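PDB 5MY5: ABC transporter periplasmic substrate-binding protein from Desulfovibrio alaskensis, which binds tungstate in the periplasm with high selectivity and probably hands it to the membrane components of an ABC transporter. Local coordinates for residues T39-D44 / A267-N272; K66-G71 / K88-A93; R178-A183 / I198-S203. The protein carries 2 engineered substitutions. One frame throughout, in Å; residues are numbered along the deposited sequence. Where two conformers were deposited one is given.

Interaction 1: T39-D44 / A267-N272; sequences TGLLDD and ALFTPN
The F269 ring packs against T39, whose OG1 forms an ST turn, and against L41, in the first turn of helix 41-53, within the first lobe of a periplasmic binding protein fold; F269 comes from the irregular break within strand 266-271, near the end of the chain. F269 has CG anti to its carbonyl carbon, which sends the ring across to the helix start, where its CE2-CZ end does most of the touching. L41 meets it from above: CD2 lies over one face, displaced toward the rim, 4.0 Å from the ring centroid and 19° off the normal, a CH-pi contact. The nearest ring atom to L41 CD2 is F269 CE2, at 3.8 Å, and L41 CB packs against the same ring carbon. L41 reaches this place with CG opposite the backbone N (chi1 179°). T39 comes at the ring's edge instead. Its hydroxyl oxygen OG1 lies in the ring plane, 3.7 Å from F269 CZ, while its methyl CG2 touches CZ and also L268 CD2. The leucine methyl L268 CD2 fills in beside the phenyl group, 3.9 Å from T39 CB, so the threonine packs against two consecutive side chains of the C-terminal segment. No hydrogen bond links the two segments; the polar needs of the threonine are met within its own part of the chain, where OG1 also bonds to the carbonyl of T36. F261 and I258 add further apolar cover around F269, and M103 of strand 100-112 touches L41. G40, with positive phi, separates helix 34-39 from helix 41-53, and across it L41 N donates to T39 OG1 at 3.1 Å with a nearly straight N-H...O angle of 168°.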
ATOM      1  N   THR A  39      -2.606   8.976   0.682  1.00 21.06           N
ATOM      2  CA  THR A  39      -3.191   8.946  -0.666  1.00 22.11           C
ATOM      3  C   THR A  39      -4.297   9.984  -0.781  1.00 21.89           C
ATOM      4  O   THR A  39      -4.683  10.323  -1.892  1.00 22.75           O
ATOM      5  CB  THR A  39      -3.859   7.584  -1.036  1.00 22.74           C
ATOM      6  OG1 THR A  39      -4.979   7.290  -0.170  1.00 20.69           O
ATOM      7  CG2 THR A  39      -2.831   6.413  -0.960  1.00 21.97           C
ATOM      8  N   GLY A  40      -4.906  10.319   0.346  1.00 19.82           N
ATOM      9  CA  GLY A  40      -6.076  11.196   0.394  1.00 21.13           C
ATOM     10  C   GLY A  40      -7.409  10.560   0.031  1.00 21.80           C
ATOM     11  O   GLY A  40      -8.438  11.264   0.007  1.00 20.54           O
ATOM     12  N   LEU A  41      -7.427   9.248  -0.228  1.00 18.87           N
ATOM     13  CA  LEU A  41      -8.667   8.536  -0.579  1.00 18.54           C
ATOM     14  C   LEU A  41      -9.770   8.775   0.471  1.00 18.41           C
ATOM     15  O   LEU A  41     -10.910   8.990   0.055  1.00 18.84           O
ATOM     16  CB  LEU A  41      -8.408   7.048  -0.755  1.00 18.14           C
ATOM     17  CG  LEU A  41      -9.668   6.211  -1.101  1.00 18.70           C
ATOM     18  CD1 LEU A  41     -10.200   6.532  -2.441  1.00 18.32           C
ATOM     19  CD2 LEU A  41      -9.359   4.703  -0.949  1.00 18.59           C
ATOM     20  N   LEU A  42      -9.478   8.647   1.728  1.00 18.92           N
ATOM     21  CA  LEU A  42     -10.491   8.775   2.784  1.00 17.15           C
ATOM     22  C   LEU A  42     -11.040  10.188   2.877  1.00 20.83           C
ATOM     23  O   LEU A  42     -12.197  10.374   3.200  1.00 18.78           O
ATOM     24  CB  LEU A  42      -9.941   8.357   4.165  1.00 18.68           C
ATOM     25  CG  LEU A  42      -9.677   6.837   4.266  1.00 18.64           C
ATOM     26  CD1 LEU A  42      -8.979   6.548   5.564  1.00 17.99           C
ATOM     27  CD2 LEU A  42     -10.955   5.996   4.130  1.00 21.63           C
ATOM     28  N   ASP A  43     -10.216  11.200   2.539  1.00 18.80           N
ATOM     29  CA  ASP A  43     -10.739  12.579   2.497  1.00 20.02           C
ATOM     30  C   ASP A  43     -11.792  12.733   1.434  1.00 22.67           C
ATOM     31  O   ASP A  43     -12.661  13.596   1.606  1.00 26.75           O
ATOM     32  CB  ASP A  43      -9.612  13.567   2.235  1.00 24.95           C
ATOM     33  CG  ASP A  43      -8.601  13.578   3.326  1.00 25.57           C
ATOM     34  OD1 ASP A  43      -8.947  13.697   4.483  1.00 30.80           O
ATOM     35  OD2 ASP A  43      -7.381  13.494   3.053  1.00 35.62           O
ATOM     36  N   ASP A  44     -11.701  12.005   0.346  1.00 21.28           N
ATOM     37  CA  ASP A  44     -12.766  11.959  -0.666  1.00 24.12           C
ATOM     38  C   ASP A  44     -13.931  11.113  -0.287  1.00 24.23           C
ATOM     39  O   ASP A  44     -15.093  11.481  -0.515  1.00 25.17           O
ATOM     40  CB  ASP A  44     -12.189  11.412  -1.986  1.00 29.90           C
ATOM     41  CG  ASP A  44     -12.032  12.441  -3.036  1.00 39.57           C
ATOM     42  OD1 ASP A  44     -11.396  13.495  -2.743  1.00 45.17           O
ATOM     43  OD2 ASP A  44     -12.527  12.151  -4.151  1.00 40.80           O
ATOM     44  N   ALA A 267      -4.700   7.260 -12.032  1.00 18.98           N
ATOM     45  CA  ALA A 267      -5.382   6.167 -11.305  1.00 20.58           C
ATOM     46  C   ALA A 267      -4.435   5.610 -10.204  1.00 20.77           C
ATOM     47  O   ALA A 267      -3.189   5.615 -10.392  1.00 21.15           O
ATOM     48  CB  ALA A 267      -5.712   5.015 -12.240  1.00 23.67           C
ATOM     49  N   LEU A 268      -5.035   5.187  -9.074  1.00 19.92           N
ATOM     50  CA  LEU A 268      -4.238   4.644  -7.977  1.00 19.98           C
ATOM     51  C   LEU A 268      -4.780   3.344  -7.454  1.00 20.85           C
ATOM     52  O   LEU A 268      -3.981   2.412  -7.140  1.00 20.44           O
ATOM     53  CB  LEU A 268      -4.099   5.743  -6.934  1.00 21.98           C
ATOM     54  CG  LEU A 268      -3.114   5.652  -5.802  1.00 26.21           C
ATOM     55  CD1 LEU A 268      -1.717   5.839  -6.366  1.00 27.26           C
ATOM     56  CD2 LEU A 268      -3.396   6.732  -4.820  1.00 25.46           C
ATOM     57  N   PHE A 269      -6.093   3.208  -7.306  1.00 19.97           N
ATOM     58  CA  PHE A 269      -6.716   2.001  -6.752  1.00 21.29           C
ATOM     59  C   PHE A 269      -7.531   1.221  -7.763  1.00 22.49           C
ATOM     60  O   PHE A 269      -8.278   1.871  -8.514  1.00 23.57           O
ATOM     61  CB  PHE A 269      -7.626   2.418  -5.622  1.00 18.73           C
ATOM     62  CG  PHE A 269      -6.944   3.055  -4.452  1.00 19.55           C
ATOM     63  CD1 PHE A 269      -6.312   2.280  -3.415  1.00 20.34           C
ATOM     64  CD2 PHE A 269      -6.878   4.421  -4.339  1.00 21.86           C
ATOM     65  CE1 PHE A 269      -5.739   2.903  -2.309  1.00 21.12           C
ATOM     66  CE2 PHE A 269      -6.342   5.003  -3.249  1.00 22.34           C
ATOM     67  CZ  PHE A 269      -5.710   4.289  -2.279  1.00 22.13           C
ATOM     68  N   THR A 270      -7.455  -0.100  -7.786  1.00 20.70           N
ATOM     69  CA  THR A 270      -8.284  -0.975  -8.523  1.00 19.97           C
ATOM     70  C   THR A 270      -9.284  -1.560  -7.487  1.00 20.89           C
ATOM     71  O   THR A 270      -8.881  -2.330  -6.619  1.00 18.98           O
ATOM     72  CB  THR A 270      -7.474  -2.061  -9.240  1.00 20.71           C
ATOM     73  OG1 THR A 270      -6.509  -1.447 -10.066  1.00 25.75           O
ATOM     74  CG2 THR A 270      -8.340  -2.959 -10.002  1.00 24.43           C
ATOM     75  N   PRO A 271     -10.597  -1.274  -7.613  1.00 18.77           N
ATOM     76  CA  PRO A 271     -11.585  -2.005  -6.838  1.00 19.08           C
ATOM     77  C   PRO A 271     -11.644  -3.471  -7.113  1.00 19.78           C
ATOM     78  O   PRO A 271     -11.505  -3.855  -8.275  1.00 23.21           O
ATOM     79  CB  PRO A 271     -12.909  -1.325  -7.218  1.00 19.37           C
ATOM     80  CG  PRO A 271     -12.651  -0.770  -8.530  1.00 21.39           C
ATOM     81  CD  PRO A 271     -11.190  -0.519  -8.730  1.00 18.94           C
ATOM     82  N   ASN A 272     -11.830  -4.295  -6.094  1.00 19.30           N
ATOM     83  CA  ASN A 272     -11.885  -5.722  -6.253  1.00 20.41           C
ATOM     84  C   ASN A 272     -12.687  -6.456  -5.223  1.00 21.40           C
ATOM     85  O   ASN A 272     -12.437  -7.602  -4.936  1.00 24.64           O
ATOM     86  CB  ASN A 272     -10.462  -6.320  -6.485  1.00 21.26           C
ATOM     87  CG  ASN A 272      -9.623  -6.409  -5.229  1.00 20.00           C
ATOM     88  OD1 ASN A 272      -9.846  -5.683  -4.222  1.00 21.90           O
ATOM     89  ND2 ASN A 272      -8.667  -7.294  -5.262  1.00 24.68           N
TER

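Interaction 2: K66-G71 / K88-A93; sequences KALKMG and KAFVDA
This is a buried, largely apolar helix-to-helix contact in the first lobe, where F90 of helix 84-92 reaches across to L68 and G71 of helix 64-72. F90 has CG anti to its backbone N (chi1 -174°), which projects the ring toward the other helix. L68 touches it with a single branch: in the conformer described, one of two deposited for L68, methyl CD2 sits 3.6 Å from F90 CD1 and also packs on CG and CB, near the root of the aromatic side chain. The outer part of the ring goes past this methyl to the helix backbone. There F90 CE1 approaches the carbonyl oxygen L68 O at 3.4 Å, obliquely to the ring, and F90 CZ lies 4.0 Å from G71 CA, which meets the ring at its edge. G71 has no side chain, so the tip of the phenyl group can rest directly on the main chain, whose CA and C both touch CZ. No hydrogen bond crosses between the helices. Beneath them L79 of strand 78-81 touches both L68 and F90, and I227 of strand 221-228 packs on F90 as well. Two helices joined through strand 78-81 and packed on the central sheet by apolar side chains are typical of the alpha/beta lobes of periplasmic binding proteins.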
ATOM      1  N   LYS A  66       0.602  -0.738  14.935  1.00 21.64           N
ATOM      2  CA  LYS A  66      -0.110   0.135  15.873  1.00 22.92           C
ATOM      3  C   LYS A  66      -1.624   0.155  15.587  1.00 19.77           C
ATOM      4  O   LYS A  66      -2.394   0.209  16.520  1.00 20.33           O
ATOM      5  CB  LYS A  66       0.465   1.553  15.777  1.00 24.76           C
ATOM      6  CG  LYS A  66      -0.095   2.542  16.811  1.00 33.71           C
ATOM      7  CD  LYS A  66       0.092   2.092  18.295  1.00 35.39           C
ATOM      8  CE  LYS A  66      -0.680   3.002  19.237  1.00 41.14           C
ATOM      9  NZ  LYS A  66      -0.864   4.392  18.719  1.00 40.97           N
ATOM     10  N   ALA A  67      -1.985   0.087  14.296  1.00 18.70           N
ATOM     11  CA  ALA A  67      -3.428   0.013  13.925  1.00 18.87           C
ATOM     12  C   ALA A  67      -4.033  -1.207  14.477  1.00 21.12           C
ATOM     13  O   ALA A  67      -5.141  -1.214  15.010  1.00 20.50           O
ATOM     14  CB  ALA A  67      -3.603   0.079  12.436  1.00 19.56           C
ATOM     15  N   LEU A  68      -3.372  -2.344  14.254  1.00 20.29           N
ATOM     16  CA  LEU A  68      -3.824  -3.613  14.784  0.50 21.75           C
ATOM     17  C   LEU A  68      -3.950  -3.577  16.298  1.00 22.92           C
ATOM     18  O   LEU A  68      -4.944  -4.038  16.851  1.00 24.33           O
ATOM     19  CB  LEU A  68      -2.850  -4.717  14.322  0.50 23.96           C
ATOM     20  CG  LEU A  68      -3.028  -4.932  12.812  0.50 24.77           C
ATOM     21  CD1 LEU A  68      -1.800  -5.505  12.140  0.50 25.63           C
ATOM     22  CD2 LEU A  68      -4.205  -5.832  12.579  0.50 24.53           C
ATOM     23  N   LYS A  69      -2.945  -2.984  16.952  1.00 23.81           N
ATOM     24  CA  LYS A  69      -2.952  -2.829  18.406  1.00 24.64           C
ATOM     25  C   LYS A  69      -4.150  -1.986  18.865  1.00 25.71           C
ATOM     26  O   LYS A  69      -4.757  -2.336  19.846  1.00 24.97           O
ATOM     27  CB  LYS A  69      -1.640  -2.235  18.958  1.00 27.55           C
ATOM     28  CG  LYS A  69      -0.503  -3.263  19.085  1.00 35.28           C
ATOM     29  CD  LYS A  69       0.704  -2.812  19.939  1.00 38.66           C
ATOM     30  CE  LYS A  69       1.552  -1.736  19.284  1.00 43.82           C
ATOM     31  NZ  LYS A  69       2.320  -2.140  18.063  1.00 46.32           N
ATOM     32  N   MET A  70      -4.492  -0.916  18.145  1.00 23.67           N
ATOM     33  CA  MET A  70      -5.666  -0.123  18.457  1.00 21.19           C
ATOM     34  C   MET A  70      -6.932  -0.953  18.408  1.00 22.40           C
ATOM     35  O   MET A  70      -7.820  -0.797  19.264  1.00 22.71           O
ATOM     36  CB  MET A  70      -5.822   1.092  17.537  1.00 25.16           C
ATOM     37  CG  MET A  70      -4.764   2.210  17.732  1.00 24.42           C
ATOM     38  SD  MET A  70      -4.920   3.638  16.669  1.00 29.51           S
ATOM     39  CE  MET A  70      -6.091   4.567  17.755  1.00 26.82           C
ATOM     40  N   GLY A  71      -7.075  -1.882  17.407  1.00 20.93           N
ATOM     41  CA  GLY A  71      -8.193  -2.774  17.357  1.00 21.64           C
ATOM     42  C   GLY A  71      -8.198  -3.745  18.512  1.00 22.10           C
ATOM     43  O   GLY A  71      -9.228  -3.946  19.175  1.00 23.78           O
ATOM     44  N   LYS A  88      -4.914 -11.772   8.988  1.00 19.55           N
ATOM     45  CA  LYS A  88      -5.373 -13.150   9.300  1.00 21.47           C
ATOM     46  C   LYS A  88      -5.123 -13.534  10.792  1.00 22.94           C
ATOM     47  O   LYS A  88      -6.000 -14.068  11.493  1.00 22.20           O
ATOM     48  CB  LYS A  88      -4.783 -14.183   8.353  1.00 23.06           C
ATOM     49  CG  LYS A  88      -5.267 -14.096   6.950  1.00 28.73           C
ATOM     50  CD  LYS A  88      -4.359 -14.916   6.064  1.00 33.94           C
ATOM     51  CE  LYS A  88      -4.833 -14.881   4.628  1.00 39.57           C
ATOM     52  NZ  LYS A  88      -3.682 -15.170   3.736  1.00 43.02           N
ATOM     53  N   ALA A  89      -3.950 -13.167  11.298  1.00 20.47           N
ATOM     54  CA  ALA A  89      -3.682 -13.331  12.736  1.00 22.67           C
ATOM     55  C   ALA A  89      -4.602 -12.560  13.651  1.00 21.83           C
ATOM     56  O   ALA A  89      -5.060 -13.096  14.686  1.00 22.91           O
ATOM     57  CB  ALA A  89      -2.249 -12.981  13.057  1.00 23.12           C
ATOM     58  N   PHE A  90      -5.015 -11.338  13.215  1.00 19.48           N
ATOM     59  CA  PHE A  90      -5.951 -10.550  13.988  1.00 21.35           C
ATOM     60  C   PHE A  90      -7.319 -11.193  14.108  1.00 18.54           C
ATOM     61  O   PHE A  90      -7.957 -11.216  15.122  1.00 19.47           O
ATOM     62  CB  PHE A  90      -6.012  -9.126  13.355  1.00 17.77           C
ATOM     63  CG  PHE A  90      -6.813  -8.135  14.106  1.00 17.83           C
ATOM     64  CD1 PHE A  90      -6.299  -7.342  15.103  1.00 18.05           C
ATOM     65  CD2 PHE A  90      -8.183  -7.902  13.711  1.00 16.61           C
ATOM     66  CE1 PHE A  90      -7.069  -6.394  15.732  1.00 18.68           C
ATOM     67  CE2 PHE A  90      -8.923  -6.963  14.346  1.00 17.30           C
ATOM     68  CZ  PHE A  90      -8.388  -6.214  15.322  1.00 18.76           C
ATOM     69  N   VAL A  91      -7.776 -11.686  12.962  1.00 19.55           N
ATOM     70  CA  VAL A  91      -9.075 -12.370  12.897  1.00 20.24           C
ATOM     71  C   VAL A  91      -8.967 -13.692  13.743  1.00 19.39           C
ATOM     72  O   VAL A  91      -9.869 -14.016  14.514  1.00 21.05           O
ATOM     73  CB  VAL A  91      -9.486 -12.605  11.435  1.00 19.96           C
ATOM     74  CG1 VAL A  91     -10.699 -13.506  11.307  1.00 22.66           C
ATOM     75  CG2 VAL A  91      -9.822 -11.245  10.782  1.00 21.16           C
ATOM     76  N   ASP A  92      -7.864 -14.412  13.555  1.00 23.52           N
ATOM     77  CA  ASP A  92      -7.666 -15.720  14.304  1.00 24.29           C
ATOM     78  C   ASP A  92      -7.618 -15.518  15.803  1.00 23.69           C
ATOM     79  O   ASP A  92      -8.119 -16.368  16.570  1.00 23.68           O
ATOM     80  CB  ASP A  92      -6.404 -16.429  13.827  1.00 27.19           C
ATOM     81  CG  ASP A  92      -6.527 -16.964  12.423  1.00 31.32           C
ATOM     82  OD1 ASP A  92      -7.668 -16.962  11.947  1.00 36.58           O
ATOM     83  OD2 ASP A  92      -5.463 -17.298  11.802  1.00 40.40           O
ATOM     84  N   ALA A  93      -7.069 -14.421  16.259  1.00 20.79           N
ATOM     85  CA  ALA A  93      -7.078 -14.042  17.668  1.00 21.55           C
ATOM     86  C   ALA A  93      -8.423 -13.772  18.255  1.00 22.50           C
ATOM     87  O   ALA A  93      -8.557 -13.679  19.496  1.00 22.89           O
ATOM     88  CB  ALA A  93      -6.178 -12.816  17.867  1.00 20.31           C
TER

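Interaction 3: R178-A183 / I198-S203; sequences RTINVA and IKYEAS
With CG anti to its backbone N (chi1 162°), Y200 swings its ring from helix 194-203 toward helix 176-186, and I180 offers the branch that meets it: CG2 lies opposite the isoleucine's own N, while CG1 takes the position beside it. The meeting is a centred CH-pi contact. I180 CG2 stands 3.5 Å from the centroid of the Y200 ring and only 4° off its normal, so the methyl is almost equally far from all six ring carbons, with CZ the nearest at 3.6 Å. N181, one residue farther along the same helix, adds a looser contact. Its OD1 comes within 4.1 Å of Y200 CE1, and the amide plane is turned 79° from the ring; the amide's ND2 is hydrogen-bonded to the carbonyl of L177 in the preceding turn. Three residues on from Y200, S203 OG donates to the carbonyl oxygen Y200 O over 2.7 Å, folding the serine back on the backbone of the tyrosine. Around the pair, L210 of strand 210-214 touches both I180 and Y200, T192 of strand 189-193 packs on I180, and the prolines P208 and P209 lie against the tyrosine. The two helices, linked through strand 189-193, thus pack together over the sheet of the second lobe. Since no hydrogen bond or salt bridge joins the two segments, their cohesion here probably comes from apolar burial and dispersion, with a CH-pi component between I180 CG2 and the ring of Y200.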
ATOM      1  N   ARG A 178      13.188  10.231  -0.608  1.00 17.60           N
ATOM      2  CA  ARG A 178      14.628  10.275  -0.509  1.00 17.47           C
ATOM      3  C   ARG A 178      15.275   9.080  -1.289  1.00 17.95           C
ATOM      4  O   ARG A 178      16.325   9.223  -1.924  1.00 18.23           O
ATOM      5  CB  ARG A 178      15.101  10.236   0.900  1.00 17.18           C
ATOM      6  CG  ARG A 178      14.883  11.545   1.700  1.00 20.04           C
ATOM      7  CD  ARG A 178      15.748  12.685   1.161  1.00 20.81           C
ATOM      8  NE  ARG A 178      15.733  13.762   2.144  1.00 22.21           N
ATOM      9  CZ  ARG A 178      16.401  14.923   2.095  1.00 22.25           C
ATOM     10  NH1 ARG A 178      17.092  15.265   1.028  1.00 25.08           N
ATOM     11  NH2 ARG A 178      16.305  15.765   3.119  1.00 23.09           N
ATOM     12  N   THR A 179      14.666   7.950  -1.172  1.00 17.17           N
ATOM     13  CA  THR A 179      15.229   6.732  -1.761  1.00 17.68           C
ATOM     14  C   THR A 179      15.111   6.851  -3.249  1.00 18.31           C
ATOM     15  O   THR A 179      16.036   6.435  -3.977  1.00 17.27           O
ATOM     16  CB  THR A 179      14.466   5.547  -1.179  1.00 15.84           C
ATOM     17  OG1 THR A 179      14.753   5.443   0.232  1.00 17.26           O
ATOM     18  CG2 THR A 179      14.770   4.220  -1.857  1.00 17.17           C
ATOM     19  N   ILE A 180      13.994   7.380  -3.748  1.00 17.37           N
ATOM     20  CA  ILE A 180      13.859   7.652  -5.179  1.00 17.83           C
ATOM     21  C   ILE A 180      14.974   8.546  -5.637  1.00 18.18           C
ATOM     22  O   ILE A 180      15.592   8.309  -6.702  1.00 19.23           O
ATOM     23  CB  ILE A 180      12.506   8.249  -5.485  1.00 17.69           C
ATOM     24  CG1 ILE A 180      11.443   7.178  -5.442  1.00 18.53           C
ATOM     25  CG2 ILE A 180      12.513   8.880  -6.901  1.00 20.15           C
ATOM     26  CD1 ILE A 180       9.995   7.712  -5.565  1.00 21.09           C
ATOM     27  N   ASN A 181      15.207   9.650  -4.930  1.00 17.50           N
ATOM     28  CA  ASN A 181      16.292  10.583  -5.229  1.00 18.78           C
ATOM     29  C   ASN A 181      17.683   9.981  -5.225  1.00 18.54           C
ATOM     30  O   ASN A 181      18.447  10.251  -6.144  1.00 21.97           O
ATOM     31  CB  ASN A 181      16.156  11.872  -4.438  1.00 21.95           C
ATOM     32  CG  ASN A 181      14.995  12.742  -5.030  1.00 25.09           C
ATOM     33  OD1 ASN A 181      15.139  13.213  -6.154  1.00 34.45           O
ATOM     34  ND2 ASN A 181      13.881  12.756  -4.424  1.00 30.00           N
ATOM     35  N   VAL A 182      17.948   9.012  -4.329  1.00 20.52           N
ATOM     36  CA  VAL A 182      19.202   8.309  -4.438  1.00 19.64           C
ATOM     37  C   VAL A 182      19.310   7.434  -5.678  1.00 18.59           C
ATOM     38  O   VAL A 182      20.338   7.462  -6.389  1.00 19.25           O
ATOM     39  CB  VAL A 182      19.456   7.457  -3.191  1.00 20.35           C
ATOM     40  CG1 VAL A 182      20.680   6.558  -3.421  1.00 19.88           C
ATOM     41  CG2 VAL A 182      19.573   8.350  -1.956  1.00 19.40           C
ATOM     42  N   ALA A 183      18.233   6.749  -6.061  1.00 18.16           N
ATOM     43  CA  ALA A 183      18.213   5.954  -7.301  1.00 18.30           C
ATOM     44  C   ALA A 183      18.433   6.901  -8.478  1.00 19.51           C
ATOM     45  O   ALA A 183      19.232   6.564  -9.380  1.00 21.01           O
ATOM     46  CB  ALA A 183      16.944   5.193  -7.452  1.00 17.99           C
ATOM     47  N   ILE A 198       3.957   8.891  -8.676  1.00 16.49           N
ATOM     48  CA  ILE A 198       3.109   9.945  -9.274  1.00 18.22           C
ATOM     49  C   ILE A 198       3.520  11.344  -8.725  1.00 17.88           C
ATOM     50  O   ILE A 198       3.674  12.344  -9.498  1.00 19.62           O
ATOM     51  CB  ILE A 198       1.629   9.595  -9.071  1.00 19.06           C
ATOM     52  CG1 ILE A 198       1.198   8.427  -9.920  1.00 18.44           C
ATOM     53  CG2 ILE A 198       0.780  10.882  -9.306  1.00 20.00           C
ATOM     54  CD1 ILE A 198      -0.095   7.841  -9.460  1.00 18.80           C
ATOM     55  N   LYS A 199       3.693  11.506  -7.411  1.00 17.95           N
ATOM     56  CA  LYS A 199       4.052  12.809  -6.847  1.00 20.85           C
ATOM     57  C   LYS A 199       5.440  13.219  -7.295  1.00 22.19           C
ATOM     58  O   LYS A 199       5.686  14.403  -7.637  1.00 24.50           O
ATOM     59  CB  LYS A 199       3.939  12.782  -5.285  1.00 21.01           C
ATOM     60  CG  LYS A 199       2.471  12.629  -4.837  1.00 24.75           C
ATOM     61  CD  LYS A 199       2.271  12.506  -3.324  1.00 26.84           C
ATOM     62  CE  LYS A 199       0.754  12.514  -2.997  1.00 34.41           C
ATOM     63  NZ  LYS A 199       0.362  11.949  -1.634  1.00 40.90           N
ATOM     64  N   TYR A 200       6.376  12.281  -7.286  1.00 20.50           N
ATOM     65  CA  TYR A 200       7.738  12.581  -7.739  1.00 20.25           C
ATOM     66  C   TYR A 200       7.784  13.000  -9.288  1.00 22.01           C
ATOM     67  O   TYR A 200       8.447  13.961  -9.666  1.00 22.52           O
ATOM     68  CB  TYR A 200       8.593  11.281  -7.546  1.00 20.53           C
ATOM     69  CG  TYR A 200       9.880  11.224  -8.327  1.00 20.64           C
ATOM     70  CD1 TYR A 200      10.933  12.027  -7.939  1.00 18.81           C
ATOM     71  CD2 TYR A 200      10.065  10.350  -9.430  1.00 20.18           C
ATOM     72  CE1 TYR A 200      12.119  12.075  -8.660  1.00 20.04           C
ATOM     73  CE2 TYR A 200      11.265  10.322 -10.094  1.00 21.20           C
ATOM     74  CZ  TYR A 200      12.271  11.163  -9.699  1.00 18.45           C
ATOM     75  OH  TYR A 200      13.394  11.025 -10.521  1.00 24.39           O
ATOM     76  N   GLU A 201       7.076  12.268 -10.125  1.00 21.88           N
ATOM     77  CA  GLU A 201       6.996  12.517 -11.560  1.00 19.85           C
ATOM     78  C   GLU A 201       6.422  13.969 -11.778  1.00 22.32           C
ATOM     79  O   GLU A 201       6.966  14.735 -12.589  1.00 23.89           O
ATOM     80  CB  GLU A 201       6.019  11.505 -12.128  1.00 21.69           C
ATOM     81  CG  GLU A 201       5.746  11.665 -13.618  1.00 21.98           C
ATOM     82  CD  GLU A 201       4.675  10.742 -14.134  1.00 26.15           C
ATOM     83  OE1 GLU A 201       3.626  10.515 -13.520  1.00 23.63           O
ATOM     84  OE2 GLU A 201       4.885  10.138 -15.192  1.00 25.40           O
ATOM     85  N   ALA A 202       5.424  14.344 -11.007  1.00 21.03           N
ATOM     86  CA  ALA A 202       4.860  15.732 -11.066  1.00 24.24           C
ATOM     87  C   ALA A 202       5.808  16.823 -10.580  1.00 27.05           C
ATOM     88  O   ALA A 202       5.882  17.874 -11.172  1.00 29.46           O
ATOM     89  CB  ALA A 202       3.503  15.779 -10.332  1.00 26.94           C
ATOM     90  N   SER A 203       6.581  16.561  -9.540  1.00 25.75           N
ATOM     91  CA  SER A 203       7.663  17.434  -9.142  1.00 28.80           C
ATOM     92  C   SER A 203       8.738  17.684 -10.156  1.00 31.27           C
ATOM     93  O   SER A 203       9.459  18.686  -9.989  1.00 33.99           O
ATOM     94  CB  SER A 203       8.278  16.985  -7.802  1.00 30.79           C
ATOM     95  OG  SER A 203       9.202  15.967  -7.989  1.00 31.31           O
TER

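Overall arrangement
From the N terminus, the chain first passes residues 39-44, whose partner, 267-272, comes only near the C terminus; interaction 1 therefore closes a loop of 222 residues that encloses both other contacts. Within it, interaction 2 closes a short loop through strand 78-81, and interaction 3 closes another through strand 189-193, one after the other without crossing. Their centres lie 33 Å apart on opposite sides of the chain's centre, each joining helices of one lobe. Interaction 1 brings the returning C-terminal strand back to the first lobe and touches interaction 3, where I198 CD1 packs 4.0 Å from L268 CD1; interaction 2 stays about 11 Å from interaction 1 at the nearest atoms.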